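Local atomic coordinates of probable mannosyltransferase KTR4 (Saccharomyces cerevisiae, PDB entry 5A07), a protein that is a probable mannosyltransferase with a GT-A fold, modelled with guanosine-5'-diphosphate and a manganese ion. Residues D61-N66 / K297-N302; E127-K132 / Y238-Y243; Y225-R230 / D244-M249; N261-P266 / P303-Y308. One frame throughout, in Å; residues are numbered along the deposited sequence.

Interaction 1 of 4, residues D61-N66 / K297-N302; sequences DTFDPN and KDNSQN. With ACT (acetate ion), chain H.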
# COMPACT_ATOMS: atom_id res chain seq x y z
N ASP B 61 6.83 -25.67 15.24
CA ASP B 61 6.28 -27.03 15.21
C ASP B 61 4.89 -27.25 15.76
O ASP B 61 4.53 -28.38 16.07
CB ASP B 61 7.23 -28.01 15.95
CG ASP B 61 8.68 -27.88 15.50
OD1 ASP B 61 8.93 -27.54 14.32
OD2 ASP B 61 9.57 -28.11 16.33
N THR B 62 4.08 -26.22 15.92
CA THR B 62 2.72 -26.43 16.37
C THR B 62 1.77 -26.18 15.22
O THR B 62 0.58 -25.96 15.44
CB THR B 62 2.39 -25.46 17.49
OG1 THR B 62 2.55 -24.12 17.03
CG2 THR B 62 3.37 -25.69 18.67
N PHE B 63 2.30 -26.16 13.99
CA PHE B 63 1.49 -25.82 12.80
C PHE B 63 2.16 -26.46 11.60
O PHE B 63 3.35 -26.69 11.63
CB PHE B 63 1.37 -24.28 12.63
CG PHE B 63 2.70 -23.56 12.40
CD1 PHE B 63 3.20 -23.39 11.12
CD2 PHE B 63 3.39 -23.03 13.45
CE1 PHE B 63 4.38 -22.72 10.92
CE2 PHE B 63 4.58 -22.38 13.28
CZ PHE B 63 5.08 -22.23 11.98
N ASP B 64 1.37 -26.78 10.58
CA ASP B 64 1.87 -27.21 9.27
C ASP B 64 1.46 -26.11 8.24
O ASP B 64 0.25 -25.87 8.06
CB ASP B 64 1.19 -28.51 8.89
CG ASP B 64 1.56 -28.99 7.47
OD1 ASP B 64 2.29 -28.32 6.71
OD2 ASP B 64 1.09 -30.08 7.12
N PRO B 65 2.45 -25.45 7.61
CA PRO B 65 2.21 -24.39 6.62
C PRO B 65 1.25 -24.77 5.51
O PRO B 65 0.57 -23.91 5.00
CB PRO B 65 3.59 -24.08 6.07
CG PRO B 65 4.55 -24.49 7.14
CD PRO B 65 3.91 -25.61 7.88
N ASN B 66 1.14 -26.03 5.13
CA ASN B 66 0.18 -26.43 4.13
C ASN B 66 -1.21 -26.41 4.63
O ASN B 66 -2.12 -26.08 3.89
CB ASN B 66 0.45 -27.84 3.58
CG ASN B 66 1.76 -27.92 2.88
OD1 ASN B 66 2.09 -27.12 2.04
ND2 ASN B 66 2.52 -28.92 3.22
N LYS B 297 4.01 -10.45 12.80
CA LYS B 297 4.70 -11.56 13.46
C LYS B 297 4.18 -12.92 13.07
O LYS B 297 4.66 -13.92 13.60
CB LYS B 297 4.58 -11.39 14.97
CG LYS B 297 5.11 -10.12 15.53
CD LYS B 297 6.59 -9.89 15.30
CE LYS B 297 7.44 -11.07 15.77
NZ LYS B 297 8.93 -10.80 15.62
N ASP B 298 3.28 -13.01 12.09
CA ASP B 298 2.70 -14.26 11.70
C ASP B 298 3.67 -15.09 10.91
O ASP B 298 3.99 -14.80 9.73
CB ASP B 298 1.40 -14.10 10.87
CG ASP B 298 0.60 -15.40 10.78
OD1 ASP B 298 1.13 -16.47 11.15
OD2 ASP B 298 -0.52 -15.40 10.20
N ASN B 299 4.10 -16.20 11.51
CA ASN B 299 5.12 -17.04 10.92
C ASN B 299 4.54 -18.31 10.38
O ASN B 299 5.27 -19.18 9.86
CB ASN B 299 6.20 -17.40 11.98
CG ASN B 299 5.59 -18.05 13.22
OD1 ASN B 299 4.63 -17.57 13.78
ND2 ASN B 299 6.20 -19.13 13.66
N SER B 300 3.22 -18.44 10.40
CA SER B 300 2.63 -19.73 10.12
C SER B 300 2.43 -20.17 8.67
O SER B 300 2.33 -21.38 8.40
CB SER B 300 1.30 -19.86 10.87
OG SER B 300 0.32 -18.92 10.46
N GLN B 301 2.25 -19.20 7.74
CA GLN B 301 2.06 -19.56 6.38
C GLN B 301 3.37 -19.64 5.64
O GLN B 301 3.51 -20.55 4.83
CB GLN B 301 1.18 -18.53 5.66
CG GLN B 301 0.81 -18.92 4.25
CD GLN B 301 -0.28 -18.00 3.69
OE1 GLN B 301 -1.44 -18.04 4.12
NE2 GLN B 301 0.08 -17.16 2.74
N ASN B 302 4.27 -18.69 5.86
CA ASN B 302 5.61 -18.61 5.23
C ASN B 302 6.69 -18.46 6.29
O ASN B 302 7.33 -17.41 6.42
CB ASN B 302 5.71 -17.44 4.26
CG ASN B 302 4.88 -17.63 3.06
OD1 ASN B 302 4.98 -18.64 2.38
ND2 ASN B 302 3.96 -16.76 2.86
C ACT H . 11.78 -13.17 16.77
O ACT H . 11.19 -14.23 16.42
OXT ACT H . 11.27 -12.02 16.76
CH3 ACT H . 13.23 -13.27 17.23
O HOH W 1 1.86 -22.10 3.41
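The ring of F63 lies against the backbone of S300, with S300 CA over one face, 4.0 Å from the ring centroid, in a CH-pi contact. The amide of N299 comes to the CE2-CZ part of the ring obliquely, its plane turned 82° from that of the phenyl. The motif beneath the ring is an Asx turn: D298 OD1 accepts from S300 N from above the carboxylate plane, and from S300 OG, 2.7 Å away, through its syn lone pair. Two bonds on one oxygen fix the turn and the rotation of the serine, a residue small enough for a phenyl to lie close to its backbone. With chi1 at 62°, F63 CG sits between its own N and carbonyl carbon, which directs the ring toward the turn. N299 ND2 is bonded to Y58 O, so the amide that borders the ring is itself held. Next to F63, D64 caps helix 65-80 by accepting from N66 N, and P65 suits the first turn, where a backbone N-H is not needed. S300 O, buried without a polar partner, approaches P65 CA at 3.5 Å. One water donates both to P65 O and to Q301 O, 2.7 Å from each.

Interaction 2 of 4, residues E127-K132 / Y238-Y243; sequences EEEYNK and YCKINY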
# COMPACT_ATOMS: atom_id res chain seq x y z
N GLU B 127 -11.82 6.76 -13.95
CA GLU B 127 -12.90 7.74 -14.23
C GLU B 127 -14.27 7.00 -14.35
O GLU B 127 -15.29 7.42 -13.77
CB GLU B 127 -12.61 8.47 -15.54
CG GLU B 127 -11.57 9.59 -15.42
CD GLU B 127 -12.10 10.84 -14.73
OE1 GLU B 127 -13.24 11.24 -15.06
OE2 GLU B 127 -11.38 11.46 -13.90
N GLU B 128 -14.26 5.94 -15.12
CA GLU B 128 -15.50 5.21 -15.42
C GLU B 128 -16.09 4.60 -14.13
O GLU B 128 -17.29 4.63 -13.94
CB GLU B 128 -15.22 4.12 -16.43
CG GLU B 128 -16.41 3.18 -16.81
CD GLU B 128 -17.67 3.95 -17.24
OE1 GLU B 128 -17.58 5.11 -17.69
OE2 GLU B 128 -18.80 3.46 -17.04
N GLU B 129 -15.26 4.07 -13.24
CA GLU B 129 -15.79 3.38 -12.08
C GLU B 129 -15.99 4.32 -10.90
O GLU B 129 -16.66 3.95 -9.95
CB GLU B 129 -14.85 2.25 -11.65
CG GLU B 129 -14.61 1.18 -12.72
CD GLU B 129 -15.90 0.55 -13.36
OE1 GLU B 129 -16.95 0.51 -12.70
OE2 GLU B 129 -15.87 0.17 -14.58
N TYR B 130 -15.35 5.48 -10.92
CA TYR B 130 -15.37 6.41 -9.78
C TYR B 130 -15.37 7.90 -10.09
O TYR B 130 -16.37 8.64 -9.83
CB TYR B 130 -14.22 6.09 -8.81
CG TYR B 130 -14.17 7.08 -7.64
CD1 TYR B 130 -15.17 7.10 -6.68
CD2 TYR B 130 -13.18 8.02 -7.52
CE1 TYR B 130 -15.17 7.97 -5.64
CE2 TYR B 130 -13.14 8.95 -6.44
CZ TYR B 130 -14.15 8.91 -5.51
OH TYR B 130 -14.16 9.74 -4.43
N ASN B 131 -14.28 8.36 -10.64
CA ASN B 131 -14.00 9.78 -10.62
C ASN B 131 -14.85 10.66 -11.54
O ASN B 131 -14.93 11.83 -11.31
CB ASN B 131 -12.51 10.05 -10.85
CG ASN B 131 -12.04 11.38 -10.20
OD1 ASN B 131 -12.55 11.80 -9.17
ND2 ASN B 131 -11.14 12.08 -10.90
N LYS B 132 -15.53 10.09 -12.53
CA LYS B 132 -16.38 10.89 -13.39
C LYS B 132 -17.51 11.47 -12.59
O LYS B 132 -18.05 12.49 -12.97
CB LYS B 132 -16.93 10.08 -14.56
CG LYS B 132 -18.02 9.08 -14.16
CD LYS B 132 -18.46 8.25 -15.35
CE LYS B 132 -19.54 7.25 -14.94
NZ LYS B 132 -19.85 6.44 -16.14
N TYR B 238 -12.89 -2.58 -11.52
CA TYR B 238 -14.02 -3.41 -12.00
C TYR B 238 -15.37 -3.02 -11.47
O TYR B 238 -16.36 -3.49 -12.08
CB TYR B 238 -13.82 -4.91 -11.65
CG TYR B 238 -12.56 -5.48 -12.23
CD1 TYR B 238 -12.41 -5.64 -13.64
CD2 TYR B 238 -11.51 -5.88 -11.44
CE1 TYR B 238 -11.20 -6.12 -14.21
CE2 TYR B 238 -10.34 -6.38 -12.01
CZ TYR B 238 -10.22 -6.51 -13.40
OH TYR B 238 -9.05 -6.97 -13.88
N CYS B 239 -15.45 -2.18 -10.43
CA CYS B 239 -16.70 -1.99 -9.76
C CYS B 239 -16.98 -0.54 -9.50
O CYS B 239 -16.11 0.21 -9.07
CB CYS B 239 -16.69 -2.74 -8.41
SG CYS B 239 -16.25 -4.47 -8.51
N LYS B 240 -18.24 -0.17 -9.68
CA LYS B 240 -18.64 1.20 -9.46
C LYS B 240 -18.59 1.58 -7.98
O LYS B 240 -19.12 0.88 -7.12
CB LYS B 240 -20.05 1.41 -9.96
CG LYS B 240 -20.10 1.46 -11.47
CD LYS B 240 -21.34 2.13 -12.00
CE LYS B 240 -21.67 1.56 -13.39
NZ LYS B 240 -22.62 0.45 -13.18
N ILE B 241 -18.05 2.76 -7.75
CA ILE B 241 -17.94 3.33 -6.42
C ILE B 241 -18.74 4.61 -6.39
O ILE B 241 -18.37 5.59 -7.04
CB ILE B 241 -16.49 3.61 -6.06
CG1 ILE B 241 -15.71 2.31 -6.12
CG2 ILE B 241 -16.39 4.30 -4.66
CD1 ILE B 241 -16.06 1.31 -5.00
N ASN B 242 -19.85 4.59 -5.65
CA ASN B 242 -20.84 5.66 -5.66
C ASN B 242 -20.89 6.56 -4.39
O ASN B 242 -21.91 7.16 -4.08
CB ASN B 242 -22.21 5.04 -5.94
CG ASN B 242 -22.32 4.62 -7.37
OD1 ASN B 242 -21.99 5.36 -8.27
ND2 ASN B 242 -22.77 3.44 -7.59
N TYR B 243 -19.79 6.63 -3.69
CA TYR B 243 -19.59 7.54 -2.58
C TYR B 243 -18.22 8.13 -2.73
O TYR B 243 -17.34 7.52 -3.33
CB TYR B 243 -19.73 6.83 -1.22
CG TYR B 243 -18.76 5.68 -1.00
CD1 TYR B 243 -19.05 4.44 -1.50
CD2 TYR B 243 -17.56 5.88 -0.34
CE1 TYR B 243 -18.17 3.39 -1.34
CE2 TYR B 243 -16.69 4.86 -0.17
CZ TYR B 243 -16.99 3.61 -0.67
OH TYR B 243 -16.14 2.58 -0.52
O HOH W 2 -18.68 7.01 -9.37
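E129 and I241 join the last turn of helix 116-131 to the loop between strand 236-237 and helix 245-251, in the GT-A fold. The helix widens here into a pi-type turn, and I241 N bonds to E129 O at 2.9 Å, almost straight along the C=O direction (173° at the oxygen). K240 CA also approaches this oxygen. The tight part is built on E129 and Y130. E129 lies on the loop backbone, with CB 3.5 Å from C239 O, and its bend at chi2 brings OE1 to 3.4 Å from C239 C. In Y130 a chi1 of 177° turns CG away from the backbone N and carries the ring along the loop, where CD1 meets I241 CG2 at 3.7 Å. I241 O and Y243 O lie at the ring edge, where the C-H groups are slightly positive; Y130 CE1 is 3.2 Å from Y243 O. Tyrosine suits this place because its flat ring packs against the branched isoleucine while its hydroxyl probably bonds to V245 N; F134 stacks on the same ring. On the looser side the end of K240 leads outward: its NZ is 5.7 Å from E129 OE1, too far for a salt bridge, though the opposite charges may attract weakly. K132 forms a salt bridge with E128 of the helix, on an exposed flank. A disulfide ties C239 to C397. A water donates to both Y130 O and I241 O, 2.7 Å from the latter.

Interaction 3 of 4, residues Y225-R230 / D244-M249; sequences YKYVWR and DVFQFM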
# COMPACT_ATOMS: atom_id res chain seq x y z
N TYR B 225 -2.64 19.24 -0.34
CA TYR B 225 -3.60 18.11 -0.19
C TYR B 225 -3.38 17.37 1.14
O TYR B 225 -2.25 17.21 1.56
CB TYR B 225 -3.44 17.13 -1.34
CG TYR B 225 -3.74 17.67 -2.70
CD1 TYR B 225 -4.98 18.10 -3.02
CD2 TYR B 225 -2.75 17.85 -3.62
CE1 TYR B 225 -5.28 18.58 -4.28
CE2 TYR B 225 -3.00 18.34 -4.87
CZ TYR B 225 -4.28 18.70 -5.20
OH TYR B 225 -4.50 19.20 -6.46
N LYS B 226 -4.49 16.84 1.67
CA LYS B 226 -4.48 15.94 2.80
C LYS B 226 -4.48 14.44 2.37
O LYS B 226 -3.91 13.58 3.07
CB LYS B 226 -5.73 16.23 3.68
CG LYS B 226 -5.84 15.32 4.91
CD LYS B 226 -6.95 15.78 5.81
CE LYS B 226 -7.26 14.82 6.94
NZ LYS B 226 -6.10 14.48 7.78
N TYR B 227 -5.09 14.15 1.21
CA TYR B 227 -5.28 12.74 0.77
C TYR B 227 -4.72 12.55 -0.61
O TYR B 227 -4.87 13.46 -1.45
CB TYR B 227 -6.73 12.41 0.70
CG TYR B 227 -7.42 12.36 2.03
CD1 TYR B 227 -7.23 11.29 2.90
CD2 TYR B 227 -8.21 13.41 2.45
CE1 TYR B 227 -7.84 11.23 4.12
CE2 TYR B 227 -8.84 13.35 3.69
CZ TYR B 227 -8.67 12.26 4.51
OH TYR B 227 -9.29 12.21 5.79
N VAL B 228 -4.20 11.34 -0.86
CA VAL B 228 -3.82 10.96 -2.21
C VAL B 228 -4.46 9.61 -2.46
O VAL B 228 -4.58 8.78 -1.53
CB VAL B 228 -2.30 10.88 -2.51
CG1 VAL B 228 -1.56 12.24 -2.30
CG2 VAL B 228 -1.67 9.83 -1.71
N TRP B 229 -4.89 9.41 -3.70
CA TRP B 229 -5.18 8.11 -4.23
C TRP B 229 -4.02 7.85 -5.20
O TRP B 229 -3.99 8.44 -6.29
CB TRP B 229 -6.54 8.19 -4.93
CG TRP B 229 -7.07 6.91 -5.51
CD1 TRP B 229 -6.34 5.93 -6.13
CD2 TRP B 229 -8.44 6.52 -5.58
NE1 TRP B 229 -7.20 4.89 -6.55
CE2 TRP B 229 -8.49 5.24 -6.22
CE3 TRP B 229 -9.63 7.12 -5.17
CZ2 TRP B 229 -9.69 4.57 -6.44
CZ3 TRP B 229 -10.81 6.44 -5.32
CH2 TRP B 229 -10.83 5.16 -5.96
N ARG B 230 -3.15 6.92 -4.88
CA ARG B 230 -2.10 6.47 -5.78
C ARG B 230 -2.62 5.58 -6.91
O ARG B 230 -3.23 4.55 -6.65
CB ARG B 230 -1.03 5.73 -5.01
CG ARG B 230 0.12 5.19 -5.86
CD ARG B 230 1.16 4.74 -4.88
NE ARG B 230 2.16 3.91 -5.48
CZ ARG B 230 3.16 3.41 -4.80
NH1 ARG B 230 3.34 3.69 -3.52
NH2 ARG B 230 4.02 2.64 -5.41
N ASP B 244 -18.05 9.31 -2.16
CA ASP B 244 -16.75 10.02 -2.13
C ASP B 244 -15.79 9.32 -1.17
O ASP B 244 -16.04 9.25 0.03
CB ASP B 244 -16.99 11.46 -1.72
CG ASP B 244 -15.76 12.35 -1.82
OD1 ASP B 244 -14.64 11.94 -1.42
OD2 ASP B 244 -15.89 13.47 -2.35
N VAL B 245 -14.73 8.75 -1.72
CA VAL B 245 -13.83 7.90 -0.98
C VAL B 245 -13.01 8.68 0.01
O VAL B 245 -12.87 8.29 1.16
CB VAL B 245 -12.92 7.12 -1.97
CG1 VAL B 245 -11.79 6.40 -1.28
CG2 VAL B 245 -13.74 6.10 -2.71
N PHE B 246 -12.50 9.82 -0.41
CA PHE B 246 -11.78 10.69 0.55
C PHE B 246 -12.67 11.15 1.69
O PHE B 246 -12.24 11.18 2.85
CB PHE B 246 -11.13 11.89 -0.13
CG PHE B 246 -10.13 11.57 -1.20
CD1 PHE B 246 -9.19 10.60 -1.03
CD2 PHE B 246 -10.04 12.34 -2.33
CE1 PHE B 246 -8.22 10.38 -1.97
CE2 PHE B 246 -9.07 12.08 -3.30
CZ PHE B 246 -8.15 11.09 -3.10
N GLN B 247 -13.89 11.50 1.40
CA GLN B 247 -14.82 11.94 2.48
C GLN B 247 -15.17 10.77 3.39
O GLN B 247 -15.37 10.98 4.57
CB GLN B 247 -16.11 12.62 1.93
CG GLN B 247 -15.84 13.92 1.19
CD GLN B 247 -15.40 15.09 2.08
OE1 GLN B 247 -14.76 14.91 3.07
NE2 GLN B 247 -15.77 16.31 1.68
N PHE B 248 -15.29 9.54 2.84
CA PHE B 248 -15.47 8.38 3.67
C PHE B 248 -14.32 8.21 4.63
O PHE B 248 -14.52 7.99 5.85
CB PHE B 248 -15.66 7.13 2.82
CG PHE B 248 -15.52 5.87 3.59
CD1 PHE B 248 -16.59 5.35 4.28
CD2 PHE B 248 -14.28 5.22 3.65
CE1 PHE B 248 -16.47 4.21 5.06
CE2 PHE B 248 -14.14 4.04 4.40
CZ PHE B 248 -15.24 3.54 5.13
N MET B 249 -13.12 8.40 4.14
CA MET B 249 -11.91 8.26 5.00
C MET B 249 -11.97 9.29 6.15
O MET B 249 -11.68 8.99 7.32
CB MET B 249 -10.61 8.51 4.23
CG MET B 249 -10.30 7.68 3.00
SD MET B 249 -10.06 6.02 3.44
CE MET B 249 -8.33 6.10 4.00
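F246 fills the hollow between Y227 and W229, alternate residues on one side of strand 227-230, where helix 245-251 packs on the central mixed sheet of the GT-A fold. The short axes approach to 9.8 Å, and the helix runs at 128° to the strand. The bump is the phenyl ring of F246. Y227 CB sits over one of its faces, 3.9 Å from the centroid, as a CH-pi contact, while F246 CZ reaches W229 CB at 3.8 Å. W229 N lies at the ring edge, near the ring plane. The hollow is thus bounded by Y227 CB, W229 CB and the backbone from V228 C to W229 N, and the flat phenyl enters it with a face to the first and its edge to the last. The rings of Y227 and F246 run nearly parallel, 16° apart, but are slid past each other with centroids 5.6 Å apart, so they barely overlap. A chi1 of -68° in Y227 sets CG opposite the carbonyl carbon and carries the ring out over the helix. F246 O then stands over one face of it, and K226 CG covers the other. Beside F246 are two smaller projections. M249 CB meets Y227 CE1, and the sulfur-bearing chain bends away to touch I323 of the neighbouring strand. V245, one turn earlier, sets its branched end against the six-membered ring of W229, whose side chain it crosses at about a right angle. D244 caps the helix by accepting from Q247 N. The valine's closest carbon, V245 CG2, is 3.9 Å from W229 CZ3.

Interaction 4 of 4, residues N261-P266 / P303-Y308; sequences NLYDSP and PKNYDY. With ACT (acetate ion), chain H.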
# COMPACT_ATOMS: atom_id res chain seq x y z
N ASN B 261 -3.01 -7.44 0.06
CA ASN B 261 -2.15 -7.58 1.26
C ASN B 261 -1.32 -8.82 1.03
O ASN B 261 -1.86 -9.91 0.94
CB ASN B 261 -3.14 -7.73 2.44
CG ASN B 261 -2.50 -7.60 3.79
OD1 ASN B 261 -1.50 -8.30 4.11
ND2 ASN B 261 -3.09 -6.74 4.62
N LEU B 262 -0.01 -8.67 0.93
CA LEU B 262 0.88 -9.68 0.42
C LEU B 262 2.13 -9.90 1.31
O LEU B 262 2.55 -9.04 2.06
CB LEU B 262 1.45 -9.28 -0.98
CG LEU B 262 0.50 -8.92 -2.13
CD1 LEU B 262 1.30 -8.57 -3.40
CD2 LEU B 262 -0.44 -10.07 -2.38
N TYR B 263 2.73 -11.03 1.08
CA TYR B 263 4.07 -11.32 1.55
C TYR B 263 5.05 -10.66 0.56
O TYR B 263 4.77 -10.57 -0.63
CB TYR B 263 4.32 -12.81 1.62
CG TYR B 263 3.62 -13.46 2.78
CD1 TYR B 263 2.27 -13.82 2.68
CD2 TYR B 263 4.25 -13.65 3.97
CE1 TYR B 263 1.59 -14.40 3.77
CE2 TYR B 263 3.57 -14.20 5.10
CZ TYR B 263 2.24 -14.59 4.97
OH TYR B 263 1.54 -15.10 6.07
N ASP B 264 6.21 -10.32 1.05
CA ASP B 264 7.24 -9.81 0.22
C ASP B 264 8.37 -10.84 0.02
O ASP B 264 8.45 -11.83 0.69
CB ASP B 264 7.82 -8.53 0.84
CG ASP B 264 8.24 -7.47 -0.24
OD1 ASP B 264 8.55 -7.83 -1.37
OD2 ASP B 264 8.29 -6.29 0.05
N SER B 265 9.25 -10.51 -0.92
CA SER B 265 10.46 -11.27 -1.16
C SER B 265 11.47 -10.94 -0.07
O SER B 265 11.96 -9.79 0.04
CB SER B 265 10.99 -10.87 -2.56
OG SER B 265 12.29 -11.38 -2.67
N PRO B 266 11.74 -11.92 0.84
CA PRO B 266 12.53 -11.59 2.03
C PRO B 266 13.97 -11.08 1.69
O PRO B 266 14.53 -10.29 2.40
CB PRO B 266 12.63 -12.91 2.80
CG PRO B 266 11.68 -13.84 2.15
CD PRO B 266 11.28 -13.32 0.81
N PRO B 303 6.97 -19.56 7.03
CA PRO B 303 7.92 -19.50 8.12
C PRO B 303 9.34 -19.16 7.66
O PRO B 303 10.11 -18.56 8.42
CB PRO B 303 7.87 -20.93 8.72
CG PRO B 303 7.15 -21.77 7.74
CD PRO B 303 6.24 -20.84 7.01
N LYS B 304 9.67 -19.50 6.44
CA LYS B 304 11.03 -19.17 5.94
C LYS B 304 11.20 -17.71 5.74
O LYS B 304 12.32 -17.19 5.90
CB LYS B 304 11.30 -19.84 4.61
CG LYS B 304 11.26 -21.34 4.64
CD LYS B 304 11.10 -21.82 3.20
CE LYS B 304 12.37 -22.38 2.63
NZ LYS B 304 12.15 -23.85 2.53
N ASN B 305 10.10 -17.00 5.43
CA ASN B 305 10.19 -15.49 5.39
C ASN B 305 10.53 -14.88 6.72
O ASN B 305 11.35 -13.97 6.84
CB ASN B 305 8.87 -14.82 4.89
CG ASN B 305 8.60 -15.04 3.42
OD1 ASN B 305 8.04 -14.17 2.68
ND2 ASN B 305 8.91 -16.18 2.99
N TYR B 306 9.84 -15.37 7.74
CA TYR B 306 9.99 -14.89 9.07
C TYR B 306 11.41 -15.20 9.62
O TYR B 306 12.03 -14.37 10.27
CB TYR B 306 8.96 -15.63 9.95
CG TYR B 306 9.00 -15.17 11.39
CD1 TYR B 306 9.89 -15.69 12.31
CD2 TYR B 306 8.15 -14.21 11.82
CE1 TYR B 306 9.92 -15.26 13.60
CE2 TYR B 306 8.14 -13.80 13.12
CZ TYR B 306 9.01 -14.35 14.03
OH TYR B 306 9.05 -13.84 15.31
N ASP B 307 11.91 -16.39 9.31
CA ASP B 307 13.28 -16.74 9.74
C ASP B 307 14.32 -15.94 9.02
O ASP B 307 15.25 -15.49 9.64
CB ASP B 307 13.59 -18.20 9.43
CG ASP B 307 12.87 -19.12 10.32
OD1 ASP B 307 12.38 -18.70 11.42
OD2 ASP B 307 12.78 -20.26 9.88
N TYR B 308 14.12 -15.72 7.72
CA TYR B 308 15.12 -14.95 7.00
C TYR B 308 15.28 -13.53 7.50
O TYR B 308 16.36 -13.00 7.58
CB TYR B 308 14.82 -15.00 5.49
CG TYR B 308 15.86 -14.33 4.66
CD1 TYR B 308 15.84 -12.95 4.47
CD2 TYR B 308 16.91 -15.05 4.08
CE1 TYR B 308 16.79 -12.30 3.73
CE2 TYR B 308 17.89 -14.39 3.34
CZ TYR B 308 17.81 -13.03 3.17
OH TYR B 308 18.76 -12.36 2.44
C ACT H . 11.78 -13.17 16.77
O ACT H . 11.19 -14.23 16.42
OXT ACT H . 11.27 -12.02 16.76
CH3 ACT H . 13.23 -13.27 17.23
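A chi1 of -70° places N305 CG opposite its own carbonyl carbon, and in Y308 a chi1 of -176° swings CG away from the backbone N; together they turn both side chains from the short helix 303-308 onto P266. The partner is the loop that leaves strand 256-262, a sheet strand of the GT-A fold, so the contact is a helix face meeting a loop near the surface. P266 is the centre: its ring is rigid and compact, and CG rests 3.5 Å from N305 CG while CB packs 3.6 Å from Y308 CD1. The proline therefore sits between an amide and an aromatic ring. The N305 amide also lies near D264 O and obliquely beside Y263, whose ring plane is about perpendicular to it. Tyrosine suits position 308, since its ring can cover a proline at a partly exposed site. D264 steadies the loop by accepting from S265 N on the anti side of its carboxylate, 2.8 Å away. On another side of the helix, Y306 OH bonds to K297 NZ; an acetate ion, probably from the crystallisation liquor, is modelled doubtfully close to the same hydroxyl. The backbone P266 O lies 3.3 Å from Y308 CE1.

In the fold
Interactions 1, 2 and 3 are buried, whereas interaction 4 lies at the surface. Interactions 2 and 3, their centres about 14 Å apart, adjoin through Y130: its OH probably bonds to V245 N, and its ring meets W229. Interactions 1 and 4, with centres about 11 Å apart, share the run from K297 to Y308; Y263 packs on Q301 and N302, and the same acetate touches K297 and Y306. Between the two pairs the centres are about 30 to 38 Å apart. Interaction 3 is almost wholly aromatic and apolar. Interaction 1 combines a ring-on-backbone contact with a water bridge, interaction 2 has a water bridge as well as a direct backbone bond, and interaction 4 rests on proline packing.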